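Local coordinates for protein DynE8 (Micromonospora chersina, PDB 4AMM) that forms the acyltransferase domain of an iterative enediyne polyketide synthase, probably loading extender units onto the carrier protein for dynemicin biosynthesis, at residues A[202-207]-A[283-288]; A[68-73]-A[82-87]. All coordinates share one frame; numbering follows the deposited sequence.

Contact 1: residues A[202-207]-A[283-288]; sequences GEAMSA and APAAEA
Ala204 and Ala285 sit face to face where the last turn of helix 191-206 passes the first turns of helix 283-294. The two short axes approach to 8.3 Å and run nearly antiparallel, at 155°. Their CA atoms, Ala204 to Ala285, are just 4.8 Å apart, which works because both residues carry nothing beyond a methyl. The fit is reciprocal: Ala285 CB rests on Ala204 O at 3.5 Å, while Ala204 CB rests on Ala285 O at 3.6 Å. One turn further along helix 283-294, Ala288 CB meets Ala204 CB at 3.8 Å, methyl against methyl, so that Ala204 CB lies against both Ala285 and Ala288.

Met205 closes the inner side. Its CG stands opposite the backbone carbonyl carbon (chi1 -68°) and SD continues extended from there, so CG grazes Ala285 CB at 4.3 Å while the sulfur and CE run on into the interior. There Met205 touches Phe277 and Met282, and Leu327 of helix 319-328 packs on both Met205 and Ala285. The outer side is looser: Ala207 points its methyl toward the neighbouring helix but CB stops 6.0 Å from Ala285 CB, and both Ala207 and Pro284 are solvent-exposed. Ser206 faces away and turns its OG back onto Glu203 O at 2.8 Å, an oxygen that Ser206 N approaches from the same face. Just past the helix end, Ala207 O is hydrogen-bonded to His275 NE2, within the His-Ala-Phe-His motif that in related acyltransferases goes with malonyl preference.

The pairing itself is all methyls, a methylene and backbone atoms. Its closeness therefore comes from small side chains and matched shape, with no charge or polar pair across it to set the register.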
ATOM      1  N   GLY A 202      17.621   2.159   8.657  1.00 14.68           N
ATOM      2  CA  GLY A 202      17.466   0.861   9.289  1.00 13.94           C
ATOM      3  C   GLY A 202      18.604   0.563  10.222  1.00 14.88           C
ATOM      4  O   GLY A 202      18.366   0.030  11.344  1.00 16.19           O
ATOM      5  N   GLU A 203      19.821   0.948   9.872  1.00 17.12           N
ATOM      6  CA  GLU A 203      20.967   0.745  10.829  1.00 16.82           C
ATOM      7  C   GLU A 203      20.705   1.579  12.104  1.00 17.18           C
ATOM      8  O   GLU A 203      20.818   1.041  13.240  1.00 18.70           O
ATOM      9  CB  GLU A 203      22.260   1.125  10.130  1.00 18.74           C
ATOM     10  CG  GLU A 203      23.525   1.054  11.055  1.00 24.59           C
ATOM     11  CD  GLU A 203      24.817   1.640  10.410  1.00 32.83           C
ATOM     12  OE1 GLU A 203      24.959   2.878  10.309  1.00 35.01           O
ATOM     13  OE2 GLU A 203      25.683   0.849   9.980  1.00 38.57           O
ATOM     14  N   ALA A 204      20.272   2.835  11.948  1.00 16.79           N
ATOM     15  CA  ALA A 204      20.093   3.730  13.180  1.00 17.57           C
ATOM     16  C   ALA A 204      18.965   3.124  14.043  1.00 17.70           C
ATOM     17  O   ALA A 204      19.084   3.001  15.273  1.00 19.66           O
ATOM     18  CB  ALA A 204      19.759   5.155  12.769  1.00 20.27           C
ATOM     19  N   MET A 205      17.877   2.720  13.431  1.00 16.20           N
ATOM     20  CA  MET A 205      16.701   2.270  14.165  1.00 16.50           C
ATOM     21  C   MET A 205      16.886   0.890  14.782  1.00 17.25           C
ATOM     22  O   MET A 205      16.135   0.533  15.683  1.00 17.29           O
ATOM     23  CB  MET A 205      15.466   2.249  13.288  1.00 15.79           C
ATOM     24  CG  MET A 205      15.050   3.706  12.901  1.00 16.96           C
ATOM     25  SD  MET A 205      13.666   3.866  11.831  1.00 16.99           S
ATOM     26  CE  MET A 205      12.384   3.296  12.921  1.00 20.37           C
ATOM     27  N   SER A 206      17.858   0.099  14.324  1.00 16.67           N
ATOM     28  CA  SER A 206      18.093  -1.252  14.881  1.00 15.84           C
ATOM     29  C   SER A 206      18.850  -1.195  16.219  1.00 16.47           C
ATOM     30  O   SER A 206      18.762  -2.125  16.934  1.00 16.60           O
ATOM     31  CB  SER A 206      18.918  -2.074  13.885  1.00 18.72           C
ATOM     32  OG  SER A 206      20.264  -1.652  13.832  1.00 23.67           O
ATOM     33  N   ALA A 207      19.482  -0.090  16.557  1.00 15.13           N
ATOM     34  CA  ALA A 207      20.165   0.071  17.885  1.00 15.61           C
ATOM     35  C   ALA A 207      19.183  -0.199  19.005  1.00 15.67           C
ATOM     36  O   ALA A 207      18.002   0.185  18.914  1.00 15.93           O
ATOM     37  CB  ALA A 207      20.728   1.467  17.993  1.00 17.17           C
ATOM     38  N   ALA A 283      14.613   8.662  19.977  1.00 12.41           N
ATOM     39  CA  ALA A 283      15.365   9.920  19.767  1.00 13.96           C
ATOM     40  C   ALA A 283      16.868   9.692  19.429  1.00 14.43           C
ATOM     41  O   ALA A 283      17.385  10.384  18.578  1.00 14.69           O
ATOM     42  CB  ALA A 283      15.203  10.788  21.011  1.00 15.75           C
ATOM     43  N   PRO A 284      17.532   8.707  20.036  1.00 14.69           N
ATOM     44  CA  PRO A 284      18.944   8.467  19.648  1.00 15.52           C
ATOM     45  C   PRO A 284      19.075   8.117  18.176  1.00 16.40           C
ATOM     46  O   PRO A 284      20.002   8.636  17.384  1.00 17.91           O
ATOM     47  CB  PRO A 284      19.372   7.292  20.579  1.00 16.50           C
ATOM     48  CG  PRO A 284      18.588   7.428  21.725  1.00 17.07           C
ATOM     49  CD  PRO A 284      17.172   7.851  21.162  1.00 16.81           C
ATOM     50  N   ALA A 285      18.194   7.252  17.647  1.00 14.68           N
ATOM     51  CA  ALA A 285      18.168   6.893  16.233  1.00 15.36           C
ATOM     52  C   ALA A 285      17.873   8.085  15.326  1.00 15.53           C
ATOM     53  O   ALA A 285      18.488   8.203  14.240  1.00 16.63           O
ATOM     54  CB  ALA A 285      17.163   5.794  15.967  1.00 14.60           C
ATOM     55  N   ALA A 286      17.019   8.991  15.783  1.00 15.84           N
ATOM     56  CA  ALA A 286      16.725  10.179  14.995  1.00 16.51           C
ATOM     57  C   ALA A 286      17.942  11.052  14.818  1.00 17.90           C
ATOM     58  O   ALA A 286      18.105  11.688  13.770  1.00 17.50           O
ATOM     59  CB  ALA A 286      15.560  10.953  15.681  1.00 16.45           C
ATOM     60  N   GLU A 287      18.789  11.145  15.840  1.00 18.68           N
ATOM     61  CA  GLU A 287      20.049  11.899  15.694  1.00 20.80           C
ATOM     62  C   GLU A 287      21.000  11.315  14.684  1.00 22.27           C
ATOM     63  O   GLU A 287      21.672  12.039  13.911  1.00 22.64           O
ATOM     64  CB  GLU A 287      20.688  12.007  17.090  1.00 23.10           C
ATOM     65  CG  GLU A 287      22.003  12.892  17.133  1.00 32.64           C
ATOM     66  CD  GLU A 287      22.681  12.975  18.544  1.00 41.42           C
ATOM     67  OE1 GLU A 287      22.528  12.051  19.381  1.00 42.65           O
ATOM     68  OE2 GLU A 287      23.395  13.990  18.796  1.00 45.38           O
ATOM     69  N   ALA A 288      21.116  10.006  14.652  1.00 20.84           N
ATOM     70  CA  ALA A 288      21.960   9.380  13.677  1.00 21.12           C
ATOM     71  C   ALA A 288      21.367   9.561  12.254  1.00 20.33           C
ATOM     72  O   ALA A 288      22.067   9.911  11.245  1.00 21.38           O
ATOM     73  CB  ALA A 288      22.138   7.850  13.981  1.00 21.93           C
TER

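Contact 2: residues A[68-73]-A[82-87]; sequences LDRALG and LLDAGR
Helix 61-76 brings Arg70 alongside the end of strand 81-84, whose extended backbone turns Leu82 and Asp84 toward the helix and Leu83 away; the Arg70 and Leu82 CA atoms stay 9.0 Å apart, so side chains must bridge the gap. Arg70 does most of this. Its chain bends at chi3 (67°) and presents the guanidinium end-on to Asp84, with both terminal nitrogens closing on a single oxygen: NH1 to Asp84 OD2 is 2.8 Å and NH2 to Asp84 OD2 is 3.0 Å. OD2 lies in the guanidinium plane and is met on its anti side, and the two flat groups stand steeply to each other, 76° apart. The other oxygen, Asp84 OD1, takes a weak bond from Arg87 N, so the carboxylate faces both the helix and its own turn. Leu82 CD2 lies 3.9 Å from Arg70 NH2, while Arg87 CB sits at the edge of the Arg70 guanidinium, 4.0 Å from Arg70 NH1. An alanine in place of Asp84 would probably leave the Arg70 guanidinium without its anionic mate and freer to swing, and Arg87 N without its weak acceptor. Strand 81-84 leads through this turn into its antiparallel neighbour 89-92, which separates it from the parallel strand 52-58; helix 61-76 thus makes the beta-alpha-beta crossover of a small alpha/beta subdomain, built on a four-stranded antiparallel sheet, that probably corresponds to the linker between ketosynthase and acyltransferase in related synthases.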
ATOM      1  N   LEU A  68     -16.055 -11.739 -16.753  1.00 17.18           N
ATOM      2  CA  LEU A  68     -16.913 -11.194 -17.775  1.00 17.00           C
ATOM      3  C   LEU A  68     -18.410 -11.212 -17.381  1.00 19.22           C
ATOM      4  O   LEU A  68     -19.111 -10.247 -17.643  1.00 19.59           O
ATOM      5  CB  LEU A  68     -16.638 -11.862 -19.134  1.00 17.69           C
ATOM      6  CG  LEU A  68     -15.205 -11.590 -19.671  1.00 14.35           C
ATOM      7  CD1 LEU A  68     -14.853 -12.552 -20.752  1.00 19.27           C
ATOM      8  CD2 LEU A  68     -15.050 -10.162 -20.222  1.00 17.54           C
ATOM      9  N   ASP A  69     -18.844 -12.338 -16.811  1.00 20.77           N
ATOM     10  CA  ASP A  69     -20.215 -12.454 -16.365  1.00 21.70           C
ATOM     11  C   ASP A  69     -20.552 -11.348 -15.394  1.00 20.19           C
ATOM     12  O   ASP A  69     -21.616 -10.731 -15.512  1.00 20.70           O
ATOM     13  CB  ASP A  69     -20.489 -13.847 -15.766  1.00 22.00           C
ATOM     14  CG  ASP A  69     -20.618 -14.901 -16.808  1.00 27.20           C
ATOM     15  OD1 ASP A  69     -20.898 -14.568 -17.960  1.00 29.16           O
ATOM     16  OD2 ASP A  69     -20.434 -16.093 -16.474  1.00 32.75           O
ATOM     17  N   ARG A  70     -19.677 -11.085 -14.417  1.00 18.95           N
ATOM     18  CA  ARG A  70     -19.915 -10.003 -13.496  1.00 18.94           C
ATOM     19  C   ARG A  70     -19.961  -8.636 -14.154  1.00 19.17           C
ATOM     20  O   ARG A  70     -20.812  -7.837 -13.858  1.00 18.42           O
ATOM     21  CB  ARG A  70     -18.864 -10.010 -12.376  1.00 18.57           C
ATOM     22  CG  ARG A  70     -19.057 -11.125 -11.362  1.00 23.29           C
ATOM     23  CD  ARG A  70     -18.094 -10.776 -10.190  1.00 23.49           C
ATOM     24  NE  ARG A  70     -18.416  -9.565  -9.424  1.00 21.50           N
ATOM     25  CZ  ARG A  70     -17.608  -9.092  -8.420  1.00 16.80           C
ATOM     26  NH1 ARG A  70     -16.450  -9.674  -8.212  1.00 18.57           N
ATOM     27  NH2 ARG A  70     -17.887  -8.023  -7.720  1.00 18.46           N
ATOM     28  N   ALA A  71     -19.008  -8.391 -15.079  1.00 17.24           N
ATOM     29  CA  ALA A  71     -19.003  -7.120 -15.754  1.00 17.43           C
ATOM     30  C   ALA A  71     -20.265  -6.932 -16.588  1.00 17.45           C
ATOM     31  O   ALA A  71     -20.851  -5.847 -16.530  1.00 16.71           O
ATOM     32  CB  ALA A  71     -17.759  -7.023 -16.626  1.00 17.58           C
ATOM     33  N   LEU A  72     -20.623  -7.973 -17.336  1.00 16.96           N
ATOM     34  CA  LEU A  72     -21.837  -7.896 -18.166  1.00 18.73           C
ATOM     35  C   LEU A  72     -23.084  -7.706 -17.326  1.00 19.95           C
ATOM     36  O   LEU A  72     -23.935  -6.886 -17.671  1.00 20.87           O
ATOM     37  CB  LEU A  72     -22.012  -9.153 -19.028  1.00 18.44           C
ATOM     38  CG  LEU A  72     -21.014  -9.258 -20.194  1.00 17.93           C
ATOM     39  CD1 LEU A  72     -20.760 -10.616 -20.781  1.00 21.15           C
ATOM     40  CD2 LEU A  72     -21.398  -8.270 -21.319  1.00 18.98           C
ATOM     41  N   GLY A  73     -23.158  -8.353 -16.183  1.00 19.88           N
ATOM     42  CA  GLY A  73     -24.333  -8.176 -15.335  1.00 22.55           C
ATOM     43  C   GLY A  73     -24.420  -6.755 -14.852  1.00 22.28           C
ATOM     44  O   GLY A  73     -25.506  -6.174 -14.798  1.00 23.32           O
ATOM     45  N   LEU A  82     -17.412  -0.708 -11.376  1.00 15.63           N
ATOM     46  CA  LEU A  82     -17.338  -1.931 -10.556  1.00 15.38           C
ATOM     47  C   LEU A  82     -15.863  -2.023 -10.174  1.00 14.24           C
ATOM     48  O   LEU A  82     -15.029  -2.288 -11.070  1.00 14.97           O
ATOM     49  CB  LEU A  82     -17.829  -3.125 -11.340  1.00 17.40           C
ATOM     50  CG  LEU A  82     -18.003  -4.400 -10.489  1.00 20.95           C
ATOM     51  CD1 LEU A  82     -18.453  -5.559 -11.414  1.00 22.68           C
ATOM     52  CD2 LEU A  82     -16.812  -4.862  -9.690  1.00 25.27           C
ATOM     53  N   LEU A  83     -15.479  -1.804  -8.924  1.00 16.19           N
ATOM     54  CA  LEU A  83     -14.085  -1.828  -8.524  1.00 15.52           C
ATOM     55  C   LEU A  83     -14.011  -2.924  -7.453  1.00 17.08           C
ATOM     56  O   LEU A  83     -14.446  -2.637  -6.337  1.00 22.36           O
ATOM     57  CB  LEU A  83     -13.642  -0.474  -7.977  1.00 18.42           C
ATOM     58  CG  LEU A  83     -13.850   0.757  -8.905  1.00 18.04           C
ATOM     59  CD1 LEU A  83     -13.362   1.963  -8.144  1.00 20.27           C
ATOM     60  CD2 LEU A  83     -13.055   0.522 -10.195  1.00 21.85           C
ATOM     61  N   ASP A  84     -13.600  -4.119  -7.806  1.00 16.26           N
ATOM     62  CA  ASP A  84     -13.489  -5.185  -6.760  1.00 15.70           C
ATOM     63  C   ASP A  84     -12.010  -5.563  -6.656  1.00 16.26           C
ATOM     64  O   ASP A  84     -11.538  -6.482  -7.316  1.00 17.73           O
ATOM     65  CB  ASP A  84     -14.347  -6.371  -7.135  1.00 17.10           C
ATOM     66  CG  ASP A  84     -14.425  -7.338  -5.989  1.00 18.99           C
ATOM     67  OD1 ASP A  84     -13.542  -7.280  -5.049  1.00 18.83           O
ATOM     68  OD2 ASP A  84     -15.350  -8.192  -6.054  1.00 16.99           O
ATOM     69  N   ALA A  85     -11.328  -4.822  -5.799  1.00 17.28           N
ATOM     70  CA  ALA A  85      -9.914  -5.051  -5.615  1.00 19.51           C
ATOM     71  C   ALA A  85      -9.638  -6.469  -5.147  1.00 20.48           C
ATOM     72  O   ALA A  85      -8.725  -7.079  -5.617  1.00 22.15           O
ATOM     73  CB  ALA A  85      -9.268  -4.014  -4.655  1.00 23.70           C
ATOM     74  N   GLY A  86     -10.460  -7.041  -4.222  1.00 18.55           N
ATOM     75  CA  GLY A  86     -10.208  -8.393  -3.753  1.00 19.15           C
ATOM     76  C   GLY A  86     -10.489  -9.526  -4.666  1.00 18.61           C
ATOM     77  O   GLY A  86     -10.187 -10.703  -4.391  1.00 20.98           O
ATOM     78  N   ARG A  87     -11.037  -9.224  -5.841  1.00 15.97           N
ATOM     79  CA  ARG A  87     -11.207 -10.174  -6.904  1.00 18.92           C
ATOM     80  C   ARG A  87     -10.411  -9.788  -8.190  1.00 17.97           C
ATOM     81  O   ARG A  87     -10.577 -10.451  -9.193  1.00 22.08           O
ATOM     82  CB  ARG A  87     -12.667 -10.458  -7.180  1.00 18.86           C
ATOM     83  CG  ARG A  87     -13.427 -11.069  -5.941  1.00 17.02           C
ATOM     84  CD  ARG A  87     -13.101 -12.518  -5.787  1.00 19.76           C
ATOM     85  NE  ARG A  87     -13.734 -13.107  -4.609  1.00 17.92           N
ATOM     86  CZ  ARG A  87     -13.208 -13.128  -3.396  1.00 18.33           C
ATOM     87  NH1 ARG A  87     -12.013 -12.576  -3.060  1.00 19.75           N
ATOM     88  NH2 ARG A  87     -13.943 -13.750  -2.419  1.00 20.79           N
TER

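How the contacts relate
The two contacts lie on opposite sides of the chain's centre, their own centres 46 Å apart and their nearest atoms about 29 Å apart, and they share no helix or strand. Contact 1 joins two helices and is partly buried, its inner side continuous with hydrophobic packing from helix 319-328; contact 2 ties a helix to the edge strand of the four-stranded antiparallel sheet at the surface. Chemistry follows place: small apolar groups allow close backbone approach in contact 1, whereas in contact 2 a long arginine spans a wider gap to reach an acidic partner. Along the chain, contact 2 is complete before contact 1 begins.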